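Local coordinates for two-domain protein containing predicted PHP-like metal-dependent phosphoesterase (Bacteroides vulgatus ATCC 8482, PDB 3E38), which binds three zinc ions in a PHP-like domain and is probably a metal-dependent phosphoesterase, perhaps a nuclease, at residues D22-S27 with T192-Q197; A50-E55 with L87-S92; V40-R45 with P198-Y203; H102-F107 with F134-G139. One frame throughout, in Å; residues are numbered along the deposited sequence.

Contact 1: D22-S27 with T192-Q197; sequences DFHMHS and TSDIHQ. With ZN (zinc ion), chain I; ZN (zinc ion), chain J.
Asp22-His26 and Thr192-His196 run almost side by side, their end-to-end directions 23° apart, as irregular backbone just beyond two strand ends. Asp194 N bonds to His24 O at 2.8 Å, and His26 N bonds to Ile195 O at 2.9 Å. Asp22, its CG anti to the backbone N (chi1 -167°), grips Ser193 twice: OD1 takes Ser193 N, and OD2 takes Ser193 OG at 2.6 Å through its syn lone pair. Ser193 OG also accepts from Ile195 N, an ST turn. With an alanine at Asp22, Ser193 would lose both bonds and Arg211 its salt-bridge mate, and the turn carrying Asp194 is likely to shift. The Asp194 carboxylate lies over one face of the His24 ring, while its OD1 meets the His26 ring edge in plane. One zinc ion ties the three together, bound by His24 NE2 at 2.2 Å, His26 NE2 and Asp194 OD1 at 2.5 Å, with water 1 and Glu93. Glu167 holds His24 ND1, and Asn170 partners Asp194 OD2. His26 and His196 form an offset stack, centroids 4.3 Å apart, and His196 NE2 binds a second zinc ion. His-X-His and Asp-X-His sequences at strand ends are characteristic of the PHP metal site.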
# COMPACT_ATOMS: atom_id res chain seq x y z
N ASP B 22 -4.52 -14.22 20.31
CA ASP B 22 -5.92 -13.89 19.94
C ASP B 22 -6.82 -14.98 20.52
O ASP B 22 -6.88 -16.12 20.04
CB ASP B 22 -6.07 -13.76 18.43
CG ASP B 22 -7.39 -13.15 18.01
OD1 ASP B 22 -8.15 -12.74 18.91
OD2 ASP B 22 -7.63 -13.06 16.77
N PHE B 23 -7.51 -14.62 21.59
CA PHE B 23 -8.26 -15.61 22.38
C PHE B 23 -9.74 -15.70 22.04
O PHE B 23 -10.54 -16.20 22.83
CB PHE B 23 -8.11 -15.28 23.87
CG PHE B 23 -6.68 -15.35 24.38
CD1 PHE B 23 -5.97 -16.53 24.30
CD2 PHE B 23 -6.10 -14.27 25.00
CE1 PHE B 23 -4.71 -16.62 24.80
CE2 PHE B 23 -4.82 -14.35 25.50
CZ PHE B 23 -4.13 -15.52 25.39
N HIS B 24 -10.10 -15.18 20.88
CA HIS B 24 -11.51 -15.08 20.50
C HIS B 24 -11.69 -14.91 19.01
O HIS B 24 -11.35 -13.91 18.41
CB HIS B 24 -12.11 -13.86 21.22
CG HIS B 24 -13.59 -13.75 21.14
ND1 HIS B 24 -14.31 -12.97 22.02
CD2 HIS B 24 -14.50 -14.36 20.35
CE1 HIS B 24 -15.60 -13.07 21.75
NE2 HIS B 24 -15.75 -13.90 20.74
N MSE B 25 -12.21 -15.96 18.41
CA MSE B 25 -12.45 -15.96 16.99
C MSE B 25 -13.40 -17.08 16.62
O MSE B 25 -13.65 -17.98 17.42
CB MSE B 25 -11.13 -16.11 16.26
CG MSE B 25 -10.47 -17.43 16.44
SE MSE B 25 -8.65 -17.46 15.72
CE MSE B 25 -7.95 -16.08 16.83
N HIS B 26 -13.82 -17.03 15.36
CA HIS B 26 -14.83 -17.92 14.79
C HIS B 26 -14.60 -18.47 13.42
O HIS B 26 -13.90 -17.89 12.63
CB HIS B 26 -16.16 -17.17 14.77
CG HIS B 26 -16.57 -16.67 16.11
ND1 HIS B 26 -17.36 -17.40 16.98
CD2 HIS B 26 -16.26 -15.53 16.75
CE1 HIS B 26 -17.55 -16.70 18.08
NE2 HIS B 26 -16.91 -15.55 17.96
N SER B 27 -15.18 -19.66 13.21
CA SER B 27 -15.12 -20.37 11.93
C SER B 27 -16.54 -20.72 11.51
O SER B 27 -17.49 -20.37 12.17
CB SER B 27 -14.26 -21.63 11.98
OG SER B 27 -14.90 -22.76 12.61
N THR B 192 -8.97 -8.96 21.85
CA THR B 192 -9.16 -9.97 20.81
C THR B 192 -9.78 -9.43 19.54
O THR B 192 -10.23 -8.30 19.49
CB THR B 192 -10.04 -11.10 21.32
OG1 THR B 192 -11.37 -10.61 21.44
CG2 THR B 192 -9.58 -11.58 22.70
N SER B 193 -9.77 -10.28 18.52
CA SER B 193 -10.29 -9.91 17.22
C SER B 193 -11.78 -10.19 17.16
O SER B 193 -12.55 -9.38 16.70
CB SER B 193 -9.59 -10.66 16.08
OG SER B 193 -9.92 -12.03 16.03
N ASP B 194 -12.19 -11.34 17.67
CA ASP B 194 -13.58 -11.74 17.54
C ASP B 194 -13.89 -11.87 16.05
O ASP B 194 -15.00 -11.63 15.57
CB ASP B 194 -14.52 -10.73 18.26
CG ASP B 194 -15.87 -11.34 18.58
OD1 ASP B 194 -16.11 -12.48 18.09
OD2 ASP B 194 -16.68 -10.74 19.35
N ILE B 195 -12.86 -12.26 15.31
CA ILE B 195 -12.95 -12.38 13.84
C ILE B 195 -13.95 -13.41 13.35
O ILE B 195 -13.96 -14.52 13.83
CB ILE B 195 -11.53 -12.61 13.20
CG1 ILE B 195 -11.62 -12.42 11.69
CG2 ILE B 195 -10.89 -13.93 13.66
CD1 ILE B 195 -11.75 -10.92 11.29
N HIS B 196 -14.81 -12.98 12.41
CA HIS B 196 -15.78 -13.85 11.69
C HIS B 196 -15.43 -13.92 10.22
O HIS B 196 -15.43 -14.98 9.61
CB HIS B 196 -17.23 -13.37 11.83
CG HIS B 196 -17.77 -13.43 13.23
ND1 HIS B 196 -17.25 -12.68 14.26
CD2 HIS B 196 -18.81 -14.13 13.77
CE1 HIS B 196 -17.92 -12.91 15.38
NE2 HIS B 196 -18.89 -13.77 15.11
N GLN B 197 -15.08 -12.77 9.67
CA GLN B 197 -14.73 -12.66 8.26
C GLN B 197 -13.31 -13.15 8.04
O GLN B 197 -12.63 -13.46 8.98
CB GLN B 197 -14.77 -11.20 7.83
CG GLN B 197 -16.11 -10.54 7.87
CD GLN B 197 -17.01 -10.93 6.72
OE1 GLN B 197 -16.58 -11.60 5.76
NE2 GLN B 197 -18.27 -10.53 6.80
ZN ZN I . -17.50 -14.00 19.43
ZN ZN J . -20.32 -14.63 16.39
O HOH W 1 -18.32 -12.57 20.76

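Contact 2: A50-E55 with L87-S92; sequences AISLTE and LLIKGS
Ile51 and Leu88 meet on one face of a parallel strand pair, Ala50 and Leu87 on the other. The Ile51 and Leu88 side chains cross at a slant, CG1 of Ile51 lying 4.0 Å from CD1 of Leu88. Leu88 swings that methyl across with its CG anti to the backbone N (chi1 -171°). On the reverse face Ala50 CB sits against Leu87 CB at 3.7 Å, and the tip of Ile89 reaches the same methyl group more distantly. Between these layers the backbone bonds are regular: Ile51 N donates to Leu87 O and Ile51 O accepts from Ile89 N, both at 3.0 Å.

Past this point the strands part. Ser52 turns its hydroxyl onto Ile89 O, OG donating at 2.7 Å from well above the carbonyl plane. The same oxygen takes a proton from water 3, which accepts from Leu53 N. Water 2 links Leu53 O to Gly91 N, and water 4 joins Gly91 O to Glu55 N. Three waters thus replace direct strand bonds, and Leu53 O and Gly91 O, two acceptors 3.0 Å apart, each receive a water proton. Gly91 suits the spot, because a CB there would run into Ser52 OG and crowd Thr54 CG2.

The pair belongs to the beta-alpha-beta unit made by strand 50-56, helix 72-83 and strand 87-95. Leu53 and Leu88 pack on Cys77 of helix 72-83, while Ala50, Leu87 and Ile89 face Ile226 of helix 223-231. Strand 17-22 lies beyond strand 50-56, and strand 102-106 beyond strand 87-95.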
# COMPACT_ATOMS: atom_id res chain seq x y z
N ALA B 50 -0.24 -17.72 19.52
CA ALA B 50 -1.31 -18.51 20.09
C ALA B 50 -2.69 -17.96 19.76
O ALA B 50 -2.91 -16.74 19.62
CB ALA B 50 -1.11 -18.65 21.62
N ILE B 51 -3.61 -18.91 19.66
CA ILE B 51 -4.99 -18.60 19.36
C ILE B 51 -5.92 -19.54 20.03
O ILE B 51 -5.56 -20.60 20.44
CB ILE B 51 -5.30 -18.71 17.82
CG1 ILE B 51 -5.17 -20.15 17.36
CG2 ILE B 51 -4.39 -17.80 16.99
CD1 ILE B 51 -5.50 -20.38 15.86
N SER B 52 -7.16 -19.11 20.14
CA SER B 52 -8.22 -19.96 20.60
C SER B 52 -9.42 -19.75 19.67
O SER B 52 -9.97 -18.64 19.61
CB SER B 52 -8.60 -19.61 22.05
OG SER B 52 -9.58 -20.50 22.57
N LEU B 53 -9.79 -20.80 18.94
CA LEU B 53 -10.98 -20.79 18.09
C LEU B 53 -12.14 -21.07 19.05
O LEU B 53 -12.34 -22.20 19.54
CB LEU B 53 -10.86 -21.82 16.98
CG LEU B 53 -11.84 -21.86 15.81
CD1 LEU B 53 -12.09 -20.50 15.21
CD2 LEU B 53 -11.31 -22.84 14.73
N THR B 54 -12.85 -19.99 19.38
CA THR B 54 -13.89 -20.00 20.38
C THR B 54 -15.26 -19.88 19.77
O THR B 54 -15.88 -18.83 19.82
CB THR B 54 -13.68 -18.85 21.37
OG1 THR B 54 -13.90 -17.60 20.71
CG2 THR B 54 -12.29 -18.90 21.97
N GLU B 55 -15.75 -21.00 19.26
CA GLU B 55 -17.07 -21.07 18.63
C GLU B 55 -18.18 -20.81 19.66
O GLU B 55 -18.06 -21.08 20.87
CB GLU B 55 -17.34 -22.41 17.94
CG GLU B 55 -16.26 -23.03 17.01
CD GLU B 55 -15.89 -22.26 15.76
OE1 GLU B 55 -16.43 -21.16 15.49
OE2 GLU B 55 -15.03 -22.79 15.01
N LEU B 87 0.34 -22.19 18.97
CA LEU B 87 -0.23 -22.78 20.18
C LEU B 87 -1.74 -22.65 20.12
O LEU B 87 -2.25 -21.54 19.92
CB LEU B 87 0.28 -22.09 21.48
CG LEU B 87 1.79 -22.15 21.81
CD1 LEU B 87 2.13 -21.27 23.02
CD2 LEU B 87 2.31 -23.57 22.02
N LEU B 88 -2.42 -23.77 20.33
CA LEU B 88 -3.88 -23.85 20.19
C LEU B 88 -4.57 -24.15 21.50
O LEU B 88 -4.53 -25.25 22.02
CB LEU B 88 -4.20 -24.89 19.10
CG LEU B 88 -5.58 -25.14 18.50
CD1 LEU B 88 -6.11 -23.99 17.70
CD2 LEU B 88 -5.48 -26.37 17.63
N ILE B 89 -5.22 -23.13 22.01
CA ILE B 89 -5.98 -23.17 23.26
C ILE B 89 -7.43 -23.47 22.88
O ILE B 89 -8.09 -22.75 22.12
CB ILE B 89 -5.86 -21.80 23.98
CG1 ILE B 89 -4.39 -21.46 24.19
CG2 ILE B 89 -6.70 -21.70 25.32
CD1 ILE B 89 -4.16 -19.96 24.48
N LYS B 90 -7.91 -24.59 23.39
CA LYS B 90 -9.29 -25.01 23.22
C LYS B 90 -10.20 -24.03 23.99
O LYS B 90 -9.96 -23.68 25.15
CB LYS B 90 -9.49 -26.43 23.72
CG LYS B 90 -10.97 -26.86 23.71
CD LYS B 90 -11.17 -28.29 24.22
CE LYS B 90 -11.12 -29.33 23.10
NZ LYS B 90 -12.34 -29.27 22.27
N GLY B 91 -11.25 -23.58 23.32
CA GLY B 91 -12.17 -22.67 23.96
C GLY B 91 -13.46 -22.59 23.21
O GLY B 91 -13.60 -23.14 22.08
N SER B 92 -14.35 -21.86 23.86
CA SER B 92 -15.70 -21.63 23.41
C SER B 92 -16.30 -20.37 23.99
O SER B 92 -15.91 -19.87 25.07
CB SER B 92 -16.63 -22.78 23.84
OG SER B 92 -16.25 -24.04 23.27
O HOH W 2 -11.50 -24.47 20.63
O HOH W 3 -9.04 -23.65 19.62
O HOH W 4 -15.07 -23.78 19.83

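Contact 3: V40-R45 with P198-Y203; sequences VDEAYR and PIQTDY
Glu42 and Ile199 make the close part of this contact. Glu42 leaves helix 36-45 with an extended chain beyond CG and slides past Ile199 in the opposite direction, and the face of its carboxylate lies against the isoleucine: CD is 3.5 Å from Ile199 CB, and CG is 3.7 Å from Ile199 CG2. The end of the chain makes the one hydrogen bond between the segments. Ile199 N donates to Glu42 OE2 at 2.9 Å in a nearly straight bond (164°), meeting the oxygen from above the carboxylate plane. Ile199 lies near the start of the short, weakly bonded helix at about 199-202, where the negative charge may favour the helix end. A glutamine at Glu42 would probably weaken this hold and leave Arg39, which forms a salt bridge to OE1, without its charged mate.

The other side is looser. Arg45 and Gln200 cross at about a right angle with their flat groups 21° apart, and Arg45 NH2 comes 3.2 Å from Gln200 NE2, where both are donors and no bond forms. Gln200, bent at chi2 (99°), instead gives NE2 to Thr201 of the second subunit, and that threonine also packs on Arg45. Pro198 meets Pro198 of the second subunit, so this corner is part of a subunit interface.

Helix 36-45 thus touches helix 199-202 on one flank and, through Val40 and Asp41, helix 72-83 on another; it precedes strand 50-56, where Ala43 packs on Ile51.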
# COMPACT_ATOMS: atom_id res chain seq x y z
N VAL B 40 -5.56 -20.58 11.43
CA VAL B 40 -4.23 -21.01 11.82
C VAL B 40 -3.27 -20.36 10.85
O VAL B 40 -2.21 -19.91 11.25
CB VAL B 40 -4.04 -22.59 11.86
CG1 VAL B 40 -2.56 -22.94 12.15
CG2 VAL B 40 -4.99 -23.27 12.90
N ASP B 41 -3.63 -20.37 9.58
CA ASP B 41 -2.83 -19.70 8.55
C ASP B 41 -2.67 -18.21 8.84
O ASP B 41 -1.60 -17.65 8.64
CB ASP B 41 -3.49 -19.79 7.19
CG ASP B 41 -3.54 -21.20 6.68
OD1 ASP B 41 -2.61 -21.94 7.03
OD2 ASP B 41 -4.52 -21.53 5.96
N GLU B 42 -3.76 -17.60 9.25
CA GLU B 42 -3.77 -16.16 9.52
C GLU B 42 -2.89 -15.80 10.69
O GLU B 42 -2.15 -14.83 10.62
CB GLU B 42 -5.17 -15.68 9.81
CG GLU B 42 -6.12 -15.78 8.58
CD GLU B 42 -7.58 -15.44 8.95
OE1 GLU B 42 -7.96 -15.58 10.15
OE2 GLU B 42 -8.34 -15.09 8.03
N ALA B 43 -2.97 -16.59 11.75
CA ALA B 43 -2.19 -16.35 12.99
C ALA B 43 -0.72 -16.43 12.68
O ALA B 43 0.07 -15.57 13.04
CB ALA B 43 -2.57 -17.34 14.11
N TYR B 44 -0.37 -17.46 11.95
CA TYR B 44 1.01 -17.65 11.53
C TYR B 44 1.49 -16.41 10.79
O TYR B 44 2.50 -15.77 11.13
CB TYR B 44 1.13 -18.86 10.58
CG TYR B 44 2.53 -19.11 10.16
CD1 TYR B 44 3.47 -19.51 11.09
CD2 TYR B 44 2.94 -18.91 8.85
CE1 TYR B 44 4.79 -19.72 10.73
CE2 TYR B 44 4.26 -19.14 8.46
CZ TYR B 44 5.17 -19.55 9.43
OH TYR B 44 6.47 -19.80 9.13
N ARG B 45 0.76 -16.11 9.74
CA ARG B 45 1.12 -14.99 8.85
C ARG B 45 1.27 -13.67 9.59
O ARG B 45 2.18 -12.89 9.31
CB ARG B 45 0.09 -14.87 7.72
CG ARG B 45 0.52 -13.98 6.61
CD ARG B 45 -0.36 -14.21 5.34
NE ARG B 45 -1.78 -13.98 5.57
CZ ARG B 45 -2.75 -14.87 5.40
NH1 ARG B 45 -2.50 -16.08 4.92
NH2 ARG B 45 -3.99 -14.49 5.69
N PRO B 198 -12.88 -13.27 6.78
CA PRO B 198 -11.43 -13.43 6.61
C PRO B 198 -10.73 -12.22 7.29
O PRO B 198 -11.31 -11.13 7.39
CB PRO B 198 -11.24 -13.47 5.08
CG PRO B 198 -12.58 -14.05 4.58
CD PRO B 198 -13.62 -13.41 5.51
N ILE B 199 -9.53 -12.44 7.84
CA ILE B 199 -8.86 -11.39 8.61
C ILE B 199 -8.63 -10.14 7.74
O ILE B 199 -8.83 -9.01 8.18
CB ILE B 199 -7.53 -11.91 9.27
CG1 ILE B 199 -7.07 -11.00 10.41
CG2 ILE B 199 -6.41 -12.13 8.22
CD1 ILE B 199 -8.00 -11.00 11.70
N GLN B 200 -8.29 -10.35 6.48
CA GLN B 200 -7.94 -9.24 5.60
C GLN B 200 -9.15 -8.36 5.30
O GLN B 200 -9.02 -7.24 4.90
CB GLN B 200 -7.35 -9.72 4.27
CG GLN B 200 -6.13 -10.69 4.36
CD GLN B 200 -6.50 -12.14 4.19
OE1 GLN B 200 -7.55 -12.56 4.64
NE2 GLN B 200 -5.65 -12.93 3.47
N THR B 201 -10.33 -8.92 5.48
CA THR B 201 -11.59 -8.24 5.17
C THR B 201 -11.90 -7.16 6.21
O THR B 201 -12.54 -6.13 5.88
CB THR B 201 -12.77 -9.23 5.09
OG1 THR B 201 -12.67 -10.02 3.89
CG2 THR B 201 -14.08 -8.50 5.09
N ASP B 202 -11.40 -7.36 7.42
CA ASP B 202 -11.68 -6.42 8.54
C ASP B 202 -10.52 -5.56 9.00
O ASP B 202 -10.67 -4.75 9.89
CB ASP B 202 -12.20 -7.17 9.77
CG ASP B 202 -13.65 -7.61 9.62
OD1 ASP B 202 -14.25 -7.41 8.52
OD2 ASP B 202 -14.19 -8.18 10.57
N TYR B 203 -9.34 -5.79 8.44
CA TYR B 203 -8.17 -4.98 8.82
C TYR B 203 -7.48 -4.60 7.55
O TYR B 203 -7.22 -5.43 6.70
CB TYR B 203 -7.22 -5.68 9.85
CG TYR B 203 -7.88 -5.95 11.21
CD1 TYR B 203 -7.91 -5.00 12.21
CD2 TYR B 203 -8.48 -7.16 11.47
CE1 TYR B 203 -8.55 -5.25 13.46
CE2 TYR B 203 -9.08 -7.44 12.67
CZ TYR B 203 -9.12 -6.49 13.68
OH TYR B 203 -9.76 -6.84 14.85

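Contact 4: H102-F107 with F134-G139; sequences HFNAIF and FWNHPG. With ZN (zinc ion), chain H.
His102, at the start of one strand, and His137, in the loop just after the neighbouring strand, share one zinc ion while their rings meet edge to face. His102 binds through ND1, the nitrogen next to CG, at 2.3 Å, and His137 through NE2, the one farther out, at 2.2 Å. The edge of the His137 ring is turned toward the face of His102, planes 68° apart, with CE1 of His137 3.3 Å from ND1 of His102; the shared metal explains the closeness.

Behind the metal the strands form an antiparallel ladder. Phe103 and Trp135 are a non-hydrogen-bonded pair, and Asn104 and Phe134 a hydrogen-bonded one whose backbones exchange two bonds. On the Phe103 side, that ring makes an offset stack with the five-membered ring of Trp135, planes 10° apart; a chi1 of -176° carries the indole alongside it. Trp135 CA also lies over the Phe103 ring. On the other face Asn104 CB rests over the Phe134 ring, 3.6 Å from CZ, and Ile106 CD1 meets that ring at its edge.

The amides of Asn104 and Asn136 stand nearly perpendicular. Asn136 ND2 donates to Asn104 OD1 at 2.7 Å from above its carbonyl plane, and also bonds to Glu93. Water 5 joins His102 N to Trp135 NE1. Together with Glu93 the two histidines supply the protein ligands of the third zinc site in this PHP-type trinuclear metal centre.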
# COMPACT_ATOMS: atom_id res chain seq x y z
N HIS B 102 -22.17 -12.32 26.94
CA HIS B 102 -21.27 -13.32 26.33
C HIS B 102 -19.95 -13.41 27.05
O HIS B 102 -19.31 -12.39 27.31
CB HIS B 102 -20.92 -12.95 24.89
CG HIS B 102 -22.08 -12.80 23.97
ND1 HIS B 102 -21.95 -12.85 22.61
CD2 HIS B 102 -23.40 -12.61 24.22
CE1 HIS B 102 -23.13 -12.69 22.04
NE2 HIS B 102 -24.03 -12.56 23.00
N PHE B 103 -19.54 -14.63 27.36
CA PHE B 103 -18.23 -14.94 27.96
C PHE B 103 -17.50 -16.01 27.17
O PHE B 103 -18.09 -16.89 26.62
CB PHE B 103 -18.34 -15.51 29.36
CG PHE B 103 -18.71 -14.49 30.46
CD1 PHE B 103 -19.87 -13.77 30.40
CD2 PHE B 103 -17.87 -14.32 31.56
CE1 PHE B 103 -20.18 -12.85 31.39
CE2 PHE B 103 -18.16 -13.40 32.54
CZ PHE B 103 -19.32 -12.66 32.46
N ASN B 104 -16.18 -15.93 27.19
CA ASN B 104 -15.33 -16.99 26.67
C ASN B 104 -14.71 -17.78 27.80
O ASN B 104 -14.29 -17.24 28.80
CB ASN B 104 -14.24 -16.48 25.75
CG ASN B 104 -14.71 -16.32 24.34
OD1 ASN B 104 -15.90 -16.29 24.06
ND2 ASN B 104 -13.76 -16.25 23.41
N ALA B 105 -14.76 -19.09 27.61
CA ALA B 105 -14.17 -20.10 28.47
C ALA B 105 -13.02 -20.68 27.66
O ALA B 105 -13.25 -21.27 26.62
CB ALA B 105 -15.19 -21.18 28.83
N ILE B 106 -11.79 -20.42 28.10
CA ILE B 106 -10.63 -20.98 27.42
C ILE B 106 -9.86 -21.90 28.37
O ILE B 106 -10.07 -21.95 29.60
CB ILE B 106 -9.74 -19.90 26.71
CG1 ILE B 106 -9.01 -19.01 27.72
CG2 ILE B 106 -10.61 -19.04 25.73
CD1 ILE B 106 -8.02 -18.07 27.12
N PHE B 107 -9.03 -22.70 27.74
CA PHE B 107 -8.28 -23.76 28.43
C PHE B 107 -9.24 -24.87 28.83
O PHE B 107 -9.08 -25.56 29.81
CB PHE B 107 -7.42 -23.22 29.58
CG PHE B 107 -6.18 -22.50 29.09
CD1 PHE B 107 -5.13 -23.21 28.57
CD2 PHE B 107 -6.13 -21.12 29.03
CE1 PHE B 107 -4.04 -22.58 28.10
CE2 PHE B 107 -5.02 -20.46 28.56
CZ PHE B 107 -3.97 -21.19 28.08
N PHE B 134 -13.40 -15.17 30.64
CA PHE B 134 -13.51 -13.72 30.56
C PHE B 134 -14.77 -13.20 29.88
O PHE B 134 -15.35 -13.82 29.03
CB PHE B 134 -12.24 -13.12 29.94
CG PHE B 134 -11.93 -13.60 28.54
CD1 PHE B 134 -12.45 -12.93 27.44
CD2 PHE B 134 -11.09 -14.68 28.34
CE1 PHE B 134 -12.13 -13.36 26.13
CE2 PHE B 134 -10.76 -15.11 27.05
CZ PHE B 134 -11.29 -14.44 25.94
N TRP B 135 -15.21 -12.05 30.38
CA TRP B 135 -16.36 -11.34 29.81
C TRP B 135 -16.00 -10.70 28.45
O TRP B 135 -15.05 -9.91 28.31
CB TRP B 135 -16.85 -10.32 30.84
CG TRP B 135 -18.06 -9.57 30.47
CD1 TRP B 135 -18.97 -9.89 29.51
CD2 TRP B 135 -18.58 -8.43 31.16
NE1 TRP B 135 -20.00 -8.98 29.51
CE2 TRP B 135 -19.79 -8.08 30.53
CE3 TRP B 135 -18.14 -7.68 32.24
CZ2 TRP B 135 -20.55 -6.98 30.93
CZ3 TRP B 135 -18.90 -6.61 32.66
CH2 TRP B 135 -20.10 -6.27 32.00
N ASN B 136 -16.79 -11.07 27.43
CA ASN B 136 -16.64 -10.53 26.08
C ASN B 136 -17.44 -9.25 25.83
O ASN B 136 -18.57 -9.09 26.26
CB ASN B 136 -17.03 -11.55 25.00
CG ASN B 136 -16.30 -12.85 25.11
OD1 ASN B 136 -15.18 -12.91 25.60
ND2 ASN B 136 -16.93 -13.91 24.65
N HIS B 137 -16.81 -8.35 25.07
CA HIS B 137 -17.43 -7.11 24.62
C HIS B 137 -18.50 -6.58 25.56
O HIS B 137 -19.65 -6.52 25.21
CB HIS B 137 -18.00 -7.27 23.20
CG HIS B 137 -18.74 -8.55 22.95
ND1 HIS B 137 -20.00 -8.81 23.47
CD2 HIS B 137 -18.43 -9.62 22.18
CE1 HIS B 137 -20.40 -9.99 23.05
NE2 HIS B 137 -19.46 -10.51 22.29
N PRO B 138 -18.10 -6.21 26.77
CA PRO B 138 -19.11 -5.68 27.68
C PRO B 138 -19.88 -4.53 27.05
O PRO B 138 -21.09 -4.39 27.21
CB PRO B 138 -18.26 -5.22 28.90
CG PRO B 138 -16.78 -5.34 28.47
CD PRO B 138 -16.77 -6.34 27.38
N GLY B 139 -19.16 -3.77 26.25
CA GLY B 139 -19.66 -2.54 25.63
C GLY B 139 -20.44 -2.67 24.33
O GLY B 139 -21.03 -1.69 23.86
ZN ZN H . -19.98 -12.50 21.48
O HOH W 5 -21.07 -9.55 26.96
O HOH W 1 -18.32 -12.57 20.76

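How the contacts relate
Contacts 1 and 4 hold most of the zinc ligands and share water 1, which lies close to a zinc ion in each. Their centres are about 12 Å apart, and Asn104 ND2 of contact 4 probably bonds to Phe23 O of contact 1 at 3.3 Å. Contact 2 lies beside both: Thr54 N probably bonds to Met25 O at 2.9 Å, and Ala105 N to Ser92 O at 2.9 Å, continuing the sheet from 87-92 to 102-107. Strand 87-95 then carries Glu93, shared by two zinc ions. Contact 3 stands off the metals, the Ile199 side chain about 13 Å from a zinc ion, yet Ala43 CB packs 3.4 Å from Ile51 CG2 of contact 2.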